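Local coordinates for protein Pro-Pro endopeptidase (PDB 6FPC) that cleaves peptide bonds between two proline residues as a secreted zinc-dependent endopeptidase, cutting a cell-surface protein and so possibly regulating bacterial adhesion, at residues Lys47-Leu61 / Asp80-Ile94. Sequence-based numbering, arbitrary orientation.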
ATOM      1  N   LYS A  47       9.307   7.159  -5.793  1.00 31.27           N
ATOM      2  CA  LYS A  47      10.361   6.462  -5.069  1.00 31.44           C
ATOM      3  C   LYS A  47       9.700   5.720  -3.919  1.00 32.05           C
ATOM      4  O   LYS A  47       8.759   6.229  -3.314  1.00 30.82           O
ATOM      5  CB  LYS A  47      11.479   7.410  -4.564  1.00 34.07           C
ATOM      6  CG  LYS A  47      12.429   7.944  -5.666  1.00 28.96           C
ATOM      7  CD  LYS A  47      13.192   6.856  -6.450  1.00 33.85           C
ATOM      8  CE  LYS A  47      14.357   7.406  -7.265  1.00 52.39           C
ATOM      9  NZ  LYS A  47      13.945   8.505  -8.192  1.00 57.44           N
ATOM     10  N   ILE A  48      10.128   4.493  -3.678  1.00 27.95           N
ATOM     11  CA  ILE A  48       9.643   3.699  -2.546  1.00 27.14           C
ATOM     12  C   ILE A  48      10.752   3.780  -1.511  1.00 30.77           C
ATOM     13  O   ILE A  48      11.795   3.134  -1.649  1.00 31.00           O
ATOM     14  CB  ILE A  48       9.267   2.239  -2.893  1.00 29.83           C
ATOM     15  CG1 ILE A  48       8.175   2.162  -3.970  1.00 30.36           C
ATOM     16  CG2 ILE A  48       8.886   1.454  -1.608  1.00 28.74           C
ATOM     17  CD1 ILE A  48       8.095   0.785  -4.639  1.00 32.15           C
ATOM     18  N   LYS A  49      10.541   4.609  -0.494  1.00 26.49           N
ATOM     19  CA  LYS A  49      11.537   4.812   0.551  1.00 26.60           C
ATOM     20  C   LYS A  49      11.244   3.951   1.777  1.00 31.10           C
ATOM     21  O   LYS A  49      10.198   4.109   2.411  1.00 29.84           O
ATOM     22  CB  LYS A  49      11.630   6.303   0.926  1.00 28.66           C
ATOM     23  CG  LYS A  49      12.187   7.157  -0.205  1.00 37.15           C
ATOM     24  CD  LYS A  49      12.444   8.586   0.210  1.00 44.90           C
ATOM     25  CE  LYS A  49      12.906   9.412  -0.976  1.00 47.36           C
ATOM     26  NZ  LYS A  49      13.124  10.826  -0.601  1.00 53.41           N
ATOM     27  N   LEU A  50      12.165   3.030   2.094  1.00 28.32           N
ATOM     28  CA  LEU A  50      12.043   2.179   3.282  1.00 28.26           C
ATOM     29  C   LEU A  50      12.834   2.908   4.344  1.00 32.17           C
ATOM     30  O   LEU A  50      14.004   3.232   4.130  1.00 30.35           O
ATOM     31  CB  LEU A  50      12.603   0.769   3.018  1.00 29.12           C
ATOM     32  CG  LEU A  50      12.043   0.021   1.798  1.00 32.86           C
ATOM     33  CD1 LEU A  50      12.651  -1.348   1.686  1.00 33.89           C
ATOM     34  CD2 LEU A  50      10.500  -0.012   1.784  1.00 33.69           C
ATOM     35  N   THR A  51      12.168   3.278   5.436  1.00 28.28           N
ATOM     36  CA  THR A  51      12.774   4.115   6.468  1.00 27.92           C
ATOM     37  C   THR A  51      13.110   3.359   7.734  1.00 31.96           C
ATOM     38  O   THR A  51      12.349   2.494   8.153  1.00 30.90           O
ATOM     39  CB  THR A  51      11.863   5.335   6.748  1.00 33.58           C
ATOM     40  OG1 THR A  51      10.695   4.926   7.477  1.00 33.18           O
ATOM     41  CG2 THR A  51      11.418   6.050   5.460  1.00 32.91           C
ATOM     42  N   GLN A  52      14.244   3.694   8.365  1.00 31.60           N
ATOM     43  CA  GLN A  52      14.588   3.039   9.618  1.00 31.72           C
ATOM     44  C   GLN A  52      13.841   3.683  10.788  1.00 38.51           C
ATOM     45  O   GLN A  52      13.463   2.981  11.711  1.00 40.56           O
ATOM     46  CB  GLN A  52      16.109   2.941   9.854  1.00 33.81           C
ATOM     47  CG  GLN A  52      16.484   2.053  11.049  1.00 32.36           C
ATOM     48  CD  GLN A  52      16.043   0.603  10.969  1.00 43.99           C
ATOM     49  OE1 GLN A  52      16.062  -0.048   9.914  1.00 35.13           O
ATOM     50  NE2 GLN A  52      15.645   0.052  12.102  1.00 39.91           N
ATOM     51  N   GLY A  53      13.578   4.980  10.732  1.00 34.28           N
ATOM     52  CA  GLY A  53      12.780   5.606  11.786  1.00 33.45           C
ATOM     53  C   GLY A  53      11.356   5.909  11.356  1.00 35.57           C
ATOM     54  O   GLY A  53      10.868   5.382  10.345  1.00 32.47           O
ATOM     55  N   ALA A  54      10.685   6.804  12.099  1.00 31.83           N
ATOM     56  CA  ALA A  54       9.338   7.261  11.736  1.00 31.42           C
ATOM     57  C   ALA A  54       9.409   7.881  10.358  1.00 34.27           C
ATOM     58  O   ALA A  54      10.414   8.531  10.010  1.00 33.48           O
ATOM     59  CB  ALA A  54       8.830   8.282  12.743  1.00 32.59           C
ATOM     60  N   ILE A  55       8.367   7.637   9.542  1.00 28.69           N
ATOM     61  CA  ILE A  55       8.299   8.151   8.169  1.00 28.07           C
ATOM     62  C   ILE A  55       8.443   9.672   8.122  1.00 31.75           C
ATOM     63  O   ILE A  55       8.994  10.200   7.150  1.00 30.31           O
ATOM     64  CB  ILE A  55       7.050   7.654   7.387  1.00 30.13           C
ATOM     65  CG1 ILE A  55       5.730   8.221   7.961  1.00 29.97           C
ATOM     66  CG2 ILE A  55       7.049   6.129   7.314  1.00 31.26           C
ATOM     67  CD1 ILE A  55       4.474   7.917   7.071  1.00 27.76           C
ATOM     68  N   THR A  56       8.019  10.358   9.201  1.00 29.18           N
ATOM     69  CA  THR A  56       8.079  11.805   9.311  1.00 29.65           C
ATOM     70  C   THR A  56       9.531  12.288   9.462  1.00 35.66           C
ATOM     71  O   THR A  56       9.754  13.463   9.258  1.00 35.42           O
ATOM     72  CB  THR A  56       7.129  12.356  10.375  1.00 32.82           C
ATOM     73  OG1 THR A  56       7.298  11.646  11.604  1.00 33.85           O
ATOM     74  CG2 THR A  56       5.628  12.346   9.918  1.00 31.05           C
ATOM     75  N   ASN A  57      10.516  11.381   9.733  1.00 34.10           N
ATOM     76  CA  ASN A  57      11.941  11.744   9.796  1.00 35.55           C
ATOM     77  C   ASN A  57      12.477  12.001   8.397  1.00 40.85           C
ATOM     78  O   ASN A  57      13.537  12.614   8.279  1.00 42.19           O
ATOM     79  CB  ASN A  57      12.800  10.677  10.507  1.00 37.70           C
ATOM     80  CG  ASN A  57      12.587  10.553  11.997  1.00 58.59           C
ATOM     81  OD1 ASN A  57      12.025  11.431  12.665  1.00 49.69           O
ATOM     82  ND2 ASN A  57      13.057   9.448  12.552  1.00 56.10           N
ATOM     83  N   GLU A  58      11.754  11.550   7.336  1.00 36.42           N
ATOM     84  CA  GLU A  58      12.164  11.810   5.954  1.00 37.46           C
ATOM     85  C   GLU A  58      11.973  13.295   5.678  1.00 40.21           C
ATOM     86  O   GLU A  58      10.885  13.809   5.979  1.00 37.36           O
ATOM     87  CB  GLU A  58      11.356  10.997   4.929  1.00 38.63           C
ATOM     88  CG  GLU A  58      11.734   9.532   4.859  1.00 52.98           C
ATOM     89  CD  GLU A  58      13.189   9.264   4.529  1.00 75.71           C
ATOM     90  OE1 GLU A  58      13.680   9.798   3.506  1.00 66.17           O
ATOM     91  OE2 GLU A  58      13.843   8.531   5.305  1.00 70.17           O
ATOM     92  N   PRO A  59      13.012  13.986   5.140  1.00 39.21           N
ATOM     93  CA  PRO A  59      12.904  15.441   4.900  1.00 38.69           C
ATOM     94  C   PRO A  59      11.619  15.907   4.223  1.00 39.46           C
ATOM     95  O   PRO A  59      11.000  16.880   4.671  1.00 39.93           O
ATOM     96  CB  PRO A  59      14.148  15.746   4.050  1.00 41.37           C
ATOM     97  CG  PRO A  59      15.166  14.768   4.547  1.00 47.00           C
ATOM     98  CD  PRO A  59      14.368  13.497   4.800  1.00 41.99           C
ATOM     99  N   GLU A  60      11.194  15.195   3.186  1.00 33.79           N
ATOM    100  CA  GLU A  60       9.982  15.561   2.460  1.00 32.72           C
ATOM    101  C   GLU A  60       8.681  15.276   3.230  1.00 32.26           C
ATOM    102  O   GLU A  60       7.632  15.736   2.791  1.00 30.02           O
ATOM    103  CB  GLU A  60       9.954  14.928   1.073  1.00 34.70           C
ATOM    104  CG  GLU A  60       9.806  13.419   1.056  1.00 47.66           C
ATOM    105  CD  GLU A  60       9.754  12.873  -0.354  1.00 68.30           C
ATOM    106  OE1 GLU A  60       8.895  13.339  -1.140  1.00 57.71           O
ATOM    107  OE2 GLU A  60      10.582  11.993  -0.680  1.00 68.86           O
ATOM    108  N   LEU A  61       8.737  14.519   4.352  1.00 28.02           N
ATOM    109  CA  LEU A  61       7.530  14.242   5.157  1.00 25.44           C
ATOM    110  C   LEU A  61       7.568  14.920   6.516  1.00 28.29           C
ATOM    111  O   LEU A  61       6.594  14.812   7.268  1.00 25.53           O
ATOM    112  CB  LEU A  61       7.255  12.722   5.308  1.00 24.65           C
ATOM    113  CG  LEU A  61       6.971  11.938   4.012  1.00 28.06           C
ATOM    114  CD1 LEU A  61       6.783  10.459   4.313  1.00 29.05           C
ATOM    115  CD2 LEU A  61       5.752  12.477   3.271  1.00 30.21           C
ATOM    116  N   ASP A  80       3.370  11.105  12.908  1.00 21.98           N
ATOM    117  CA  ASP A  80       4.598  10.520  13.471  1.00 23.43           C
ATOM    118  C   ASP A  80       4.384   9.040  13.814  1.00 27.99           C
ATOM    119  O   ASP A  80       5.324   8.266  13.754  1.00 29.42           O
ATOM    120  CB  ASP A  80       4.984  11.267  14.754  1.00 25.52           C
ATOM    121  CG  ASP A  80       5.052  12.763  14.561  1.00 35.86           C
ATOM    122  OD1 ASP A  80       6.152  13.270  14.299  1.00 39.42           O
ATOM    123  OD2 ASP A  80       3.991  13.426  14.648  1.00 34.63           O
ATOM    124  N   ASP A  81       3.152   8.654  14.164  1.00 25.21           N
ATOM    125  CA  ASP A  81       2.770   7.274  14.554  1.00 25.19           C
ATOM    126  C   ASP A  81       2.401   6.384  13.381  1.00 27.61           C
ATOM    127  O   ASP A  81       2.181   5.189  13.583  1.00 26.74           O
ATOM    128  CB  ASP A  81       1.529   7.325  15.443  1.00 27.82           C
ATOM    129  CG  ASP A  81       1.701   8.138  16.708  1.00 40.93           C
ATOM    130  OD1 ASP A  81       2.791   8.053  17.326  1.00 41.69           O
ATOM    131  OD2 ASP A  81       0.757   8.877  17.067  1.00 39.44           O
ATOM    132  N   VAL A  82       2.212   6.974  12.198  1.00 22.56           N
ATOM    133  CA  VAL A  82       1.724   6.261  11.020  1.00 22.03           C
ATOM    134  C   VAL A  82       2.906   5.533  10.320  1.00 24.30           C
ATOM    135  O   VAL A  82       3.866   6.188   9.937  1.00 23.29           O
ATOM    136  CB  VAL A  82       0.922   7.194  10.069  1.00 25.39           C
ATOM    137  CG1 VAL A  82       0.473   6.439   8.813  1.00 25.46           C
ATOM    138  CG2 VAL A  82      -0.294   7.812  10.781  1.00 25.16           C
ATOM    139  N   PRO A  83       2.836   4.192  10.148  1.00 22.75           N
ATOM    140  CA  PRO A  83       4.001   3.457   9.622  1.00 22.84           C
ATOM    141  C   PRO A  83       4.216   3.517   8.105  1.00 25.54           C
ATOM    142  O   PRO A  83       5.269   3.109   7.625  1.00 24.48           O
ATOM    143  CB  PRO A  83       3.750   2.019  10.101  1.00 25.05           C
ATOM    144  CG  PRO A  83       2.224   1.901  10.124  1.00 28.72           C
ATOM    145  CD  PRO A  83       1.763   3.271  10.596  1.00 24.17           C
ATOM    146  N   GLY A  84       3.227   3.988   7.363  1.00 22.51           N
ATOM    147  CA  GLY A  84       3.361   4.071   5.913  1.00 23.10           C
ATOM    148  C   GLY A  84       2.434   5.112   5.312  1.00 27.69           C
ATOM    149  O   GLY A  84       1.358   5.356   5.856  1.00 27.03           O
ATOM    150  N   VAL A  85       2.831   5.717   4.196  1.00 23.60           N
ATOM    151  CA  VAL A  85       2.013   6.717   3.485  1.00 21.86           C
ATOM    152  C   VAL A  85       2.327   6.669   1.989  1.00 24.18           C
ATOM    153  O   VAL A  85       3.422   6.242   1.599  1.00 24.79           O
ATOM    154  CB  VAL A  85       2.151   8.157   4.082  1.00 27.26           C
ATOM    155  CG1 VAL A  85       3.373   8.896   3.517  1.00 27.27           C
ATOM    156  CG2 VAL A  85       0.865   8.977   3.862  1.00 27.46           C
ATOM    157  N   SER A  86       1.398   7.161   1.156  1.00 20.97           N
ATOM    158  CA  SER A  86       1.613   7.144  -0.286  1.00 23.22           C
ATOM    159  C   SER A  86       1.104   8.445  -0.881  1.00 28.18           C
ATOM    160  O   SER A  86      -0.068   8.772  -0.730  1.00 25.46           O
ATOM    161  CB  SER A  86       0.883   5.954  -0.907  1.00 25.86           C
ATOM    162  OG  SER A  86       1.190   5.774  -2.282  1.00 26.76           O
ATOM    163  N   GLU A  87       1.998   9.220  -1.473  1.00 27.27           N
ATOM    164  CA  GLU A  87       1.625  10.457  -2.146  1.00 28.84           C
ATOM    165  C   GLU A  87       2.387  10.411  -3.478  1.00 35.61           C
ATOM    166  O   GLU A  87       1.990   9.639  -4.347  1.00 35.10           O
ATOM    167  CB  GLU A  87       1.916  11.677  -1.233  1.00 31.15           C
ATOM    168  CG  GLU A  87       1.519  13.046  -1.788  1.00 38.61           C
ATOM    169  CD  GLU A  87       0.090  13.314  -2.229  1.00 43.12           C
ATOM    170  OE1 GLU A  87      -0.832  12.620  -1.751  1.00 32.41           O
ATOM    171  OE2 GLU A  87      -0.105  14.222  -3.070  1.00 47.75           O
ATOM    172  N   ARG A  88       3.518  11.099  -3.601  1.00 33.48           N
ATOM    173  CA  ARG A  88       4.333  10.961  -4.804  1.00 34.92           C
ATOM    174  C   ARG A  88       5.563  10.143  -4.454  1.00 38.65           C
ATOM    175  O   ARG A  88       6.304   9.682  -5.314  1.00 42.01           O
ATOM    176  CB  ARG A  88       4.645  12.312  -5.412  1.00 36.37           C
ATOM    177  CG  ARG A  88       3.407  12.824  -6.117  1.00 40.02           C
ATOM    178  CD  ARG A  88       3.775  13.760  -7.195  1.00 45.47           C
ATOM    179  NE  ARG A  88       4.345  13.097  -8.370  1.00 42.26           N
ATOM    180  CZ  ARG A  88       3.710  12.965  -9.529  1.00 44.42           C
ATOM    181  NH1 ARG A  88       2.467  13.410  -9.668  1.00 24.49           N
ATOM    182  NH2 ARG A  88       4.318  12.404 -10.562  1.00 28.57           N
ATOM    183  N   VAL A  89       5.753   9.975  -3.169  1.00 30.84           N
ATOM    184  CA  VAL A  89       6.748   9.121  -2.554  1.00 29.55           C
ATOM    185  C   VAL A  89       5.926   8.062  -1.809  1.00 30.18           C
ATOM    186  O   VAL A  89       4.807   8.360  -1.340  1.00 27.55           O
ATOM    187  CB  VAL A  89       7.685   9.927  -1.614  1.00 33.71           C
ATOM    188  CG1 VAL A  89       6.948  10.491  -0.395  1.00 33.12           C
ATOM    189  CG2 VAL A  89       8.889   9.096  -1.192  1.00 34.83           C
ATOM    190  N   VAL A  90       6.452   6.828  -1.734  1.00 25.62           N
ATOM    191  CA  VAL A  90       5.811   5.770  -0.952  1.00 24.93           C
ATOM    192  C   VAL A  90       6.793   5.580   0.204  1.00 28.78           C
ATOM    193  O   VAL A  90       7.947   5.284  -0.043  1.00 28.37           O
ATOM    194  CB  VAL A  90       5.573   4.477  -1.773  1.00 27.67           C
ATOM    195  CG1 VAL A  90       4.993   3.364  -0.892  1.00 27.63           C
ATOM    196  CG2 VAL A  90       4.655   4.754  -2.961  1.00 26.66           C
ATOM    197  N   ALA A  91       6.396   5.894   1.426  1.00 25.13           N
ATOM    198  CA  ALA A  91       7.328   5.776   2.549  1.00 24.23           C
ATOM    199  C   ALA A  91       6.796   4.713   3.473  1.00 25.29           C
ATOM    200  O   ALA A  91       5.612   4.753   3.813  1.00 22.50           O
ATOM    201  CB  ALA A  91       7.446   7.102   3.269  1.00 25.27           C
ATOM    202  N   VAL A  92       7.633   3.710   3.802  1.00 23.19           N
ATOM    203  CA  VAL A  92       7.225   2.565   4.646  1.00 23.42           C
ATOM    204  C   VAL A  92       8.320   2.288   5.689  1.00 27.50           C
ATOM    205  O   VAL A  92       9.483   2.120   5.341  1.00 26.90           O
ATOM    206  CB  VAL A  92       6.922   1.297   3.775  1.00 29.33           C
ATOM    207  CG1 VAL A  92       6.530   0.091   4.644  1.00 29.88           C
ATOM    208  CG2 VAL A  92       5.827   1.564   2.743  1.00 29.09           C
ATOM    209  N   ARG A  93       7.945   2.205   6.958  1.00 24.83           N
ATOM    210  CA  ARG A  93       8.902   1.966   8.022  1.00 25.07           C
ATOM    211  C   ARG A  93       9.357   0.494   8.047  1.00 26.88           C
ATOM    212  O   ARG A  93       8.526  -0.421   8.062  1.00 26.47           O
ATOM    213  CB  ARG A  93       8.299   2.395   9.373  1.00 26.04           C
ATOM    214  CG  ARG A  93       9.354   2.532  10.423  1.00 30.54           C
ATOM    215  CD  ARG A  93       8.848   3.053  11.737  1.00 30.66           C
ATOM    216  NE  ARG A  93       9.977   3.113  12.667  1.00 31.70           N
ATOM    217  CZ  ARG A  93       9.984   3.797  13.806  1.00 46.84           C
ATOM    218  NH1 ARG A  93       8.917   4.490  14.179  1.00 32.04           N
ATOM    219  NH2 ARG A  93      11.062   3.798  14.578  1.00 45.02           N
ATOM    220  N   ILE A  94      10.678   0.288   8.081  1.00 25.84           N
ATOM    221  CA  ILE A  94      11.332  -1.030   8.115  1.00 26.13           C
ATOM    222  C   ILE A  94      10.930  -1.764   9.381  1.00 29.12           C
ATOM    223  O   ILE A  94      11.154  -1.231  10.468  1.00 29.36           O
ATOM    224  CB  ILE A  94      12.885  -0.894   8.011  1.00 28.99           C
ATOM    225  CG1 ILE A  94      13.301  -0.321   6.640  1.00 29.45           C
ATOM    226  CG2 ILE A  94      13.570  -2.243   8.279  1.00 28.90           C
ATOM    227  CD1 ILE A  94      14.684   0.272   6.589  1.00 29.00           C
TER
HETATM  228  O   HOH W   1       8.922  10.366  -5.100  1.00 41.13           O
HETATM  229  O   HOH W   2      11.900   1.002  11.886  1.00 34.48           O
HETATM  230  O   HOH W   3       6.097   6.587  11.245  1.00 28.51           O
HETATM  231  O   HOH W   4       8.631  12.160  14.172  1.00 49.52           O
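In the mixed sheet of this zinc metalloprotease, strand 47-51 runs parallel to strand 89-93, the second arm of an antiparallel hairpin whose first arm is edge strand 84-86; the hairpin turn falls within residues 86-89, crucial for substrate specificity. V90 N donates to K47 O and V90 O accepts from K49 N; V92 bridges K49 and T51 likewise, and I94 N closes the ladder on T51 O (2.8 Å). I48, L50, V90 and V92 share the face that packs against helices 20-30 and 108-121, where V90 lies beside E112, the predicted proton acceptor.

The other face is covered by the chain after T51. The I55 side chain crosses that of V85 at about a right angle, I55 CD1 lying 3.8 Å from V85 CB, while L61 drops CD1 onto A91 CB (3.6 Å) and meets V85 CG1 tip to tip. Farther along, K49 NZ bonds E60 OE2 at 2.8 Å; the K49 chain crosses V89 at about a right angle and the E60 carboxylate faces V89 from the opposite direction, E60 OE2 3.4 Å from V89 CG2. R93, with CG anti to the backbone N (chi1 -164°), runs extended alongside residues 52-54 and lays one guanidinium face against A54 N, 3.5 Å from R93 CZ. T51 OG1 donates to G53 O, and an in-plane water links R93 NE to the carbonyls of Q52 and I94.

Backbone bonds thus fix the strand register, while apolar contacts and an ion pair hold residues 52-61 over the hairpin that carries the specificity region.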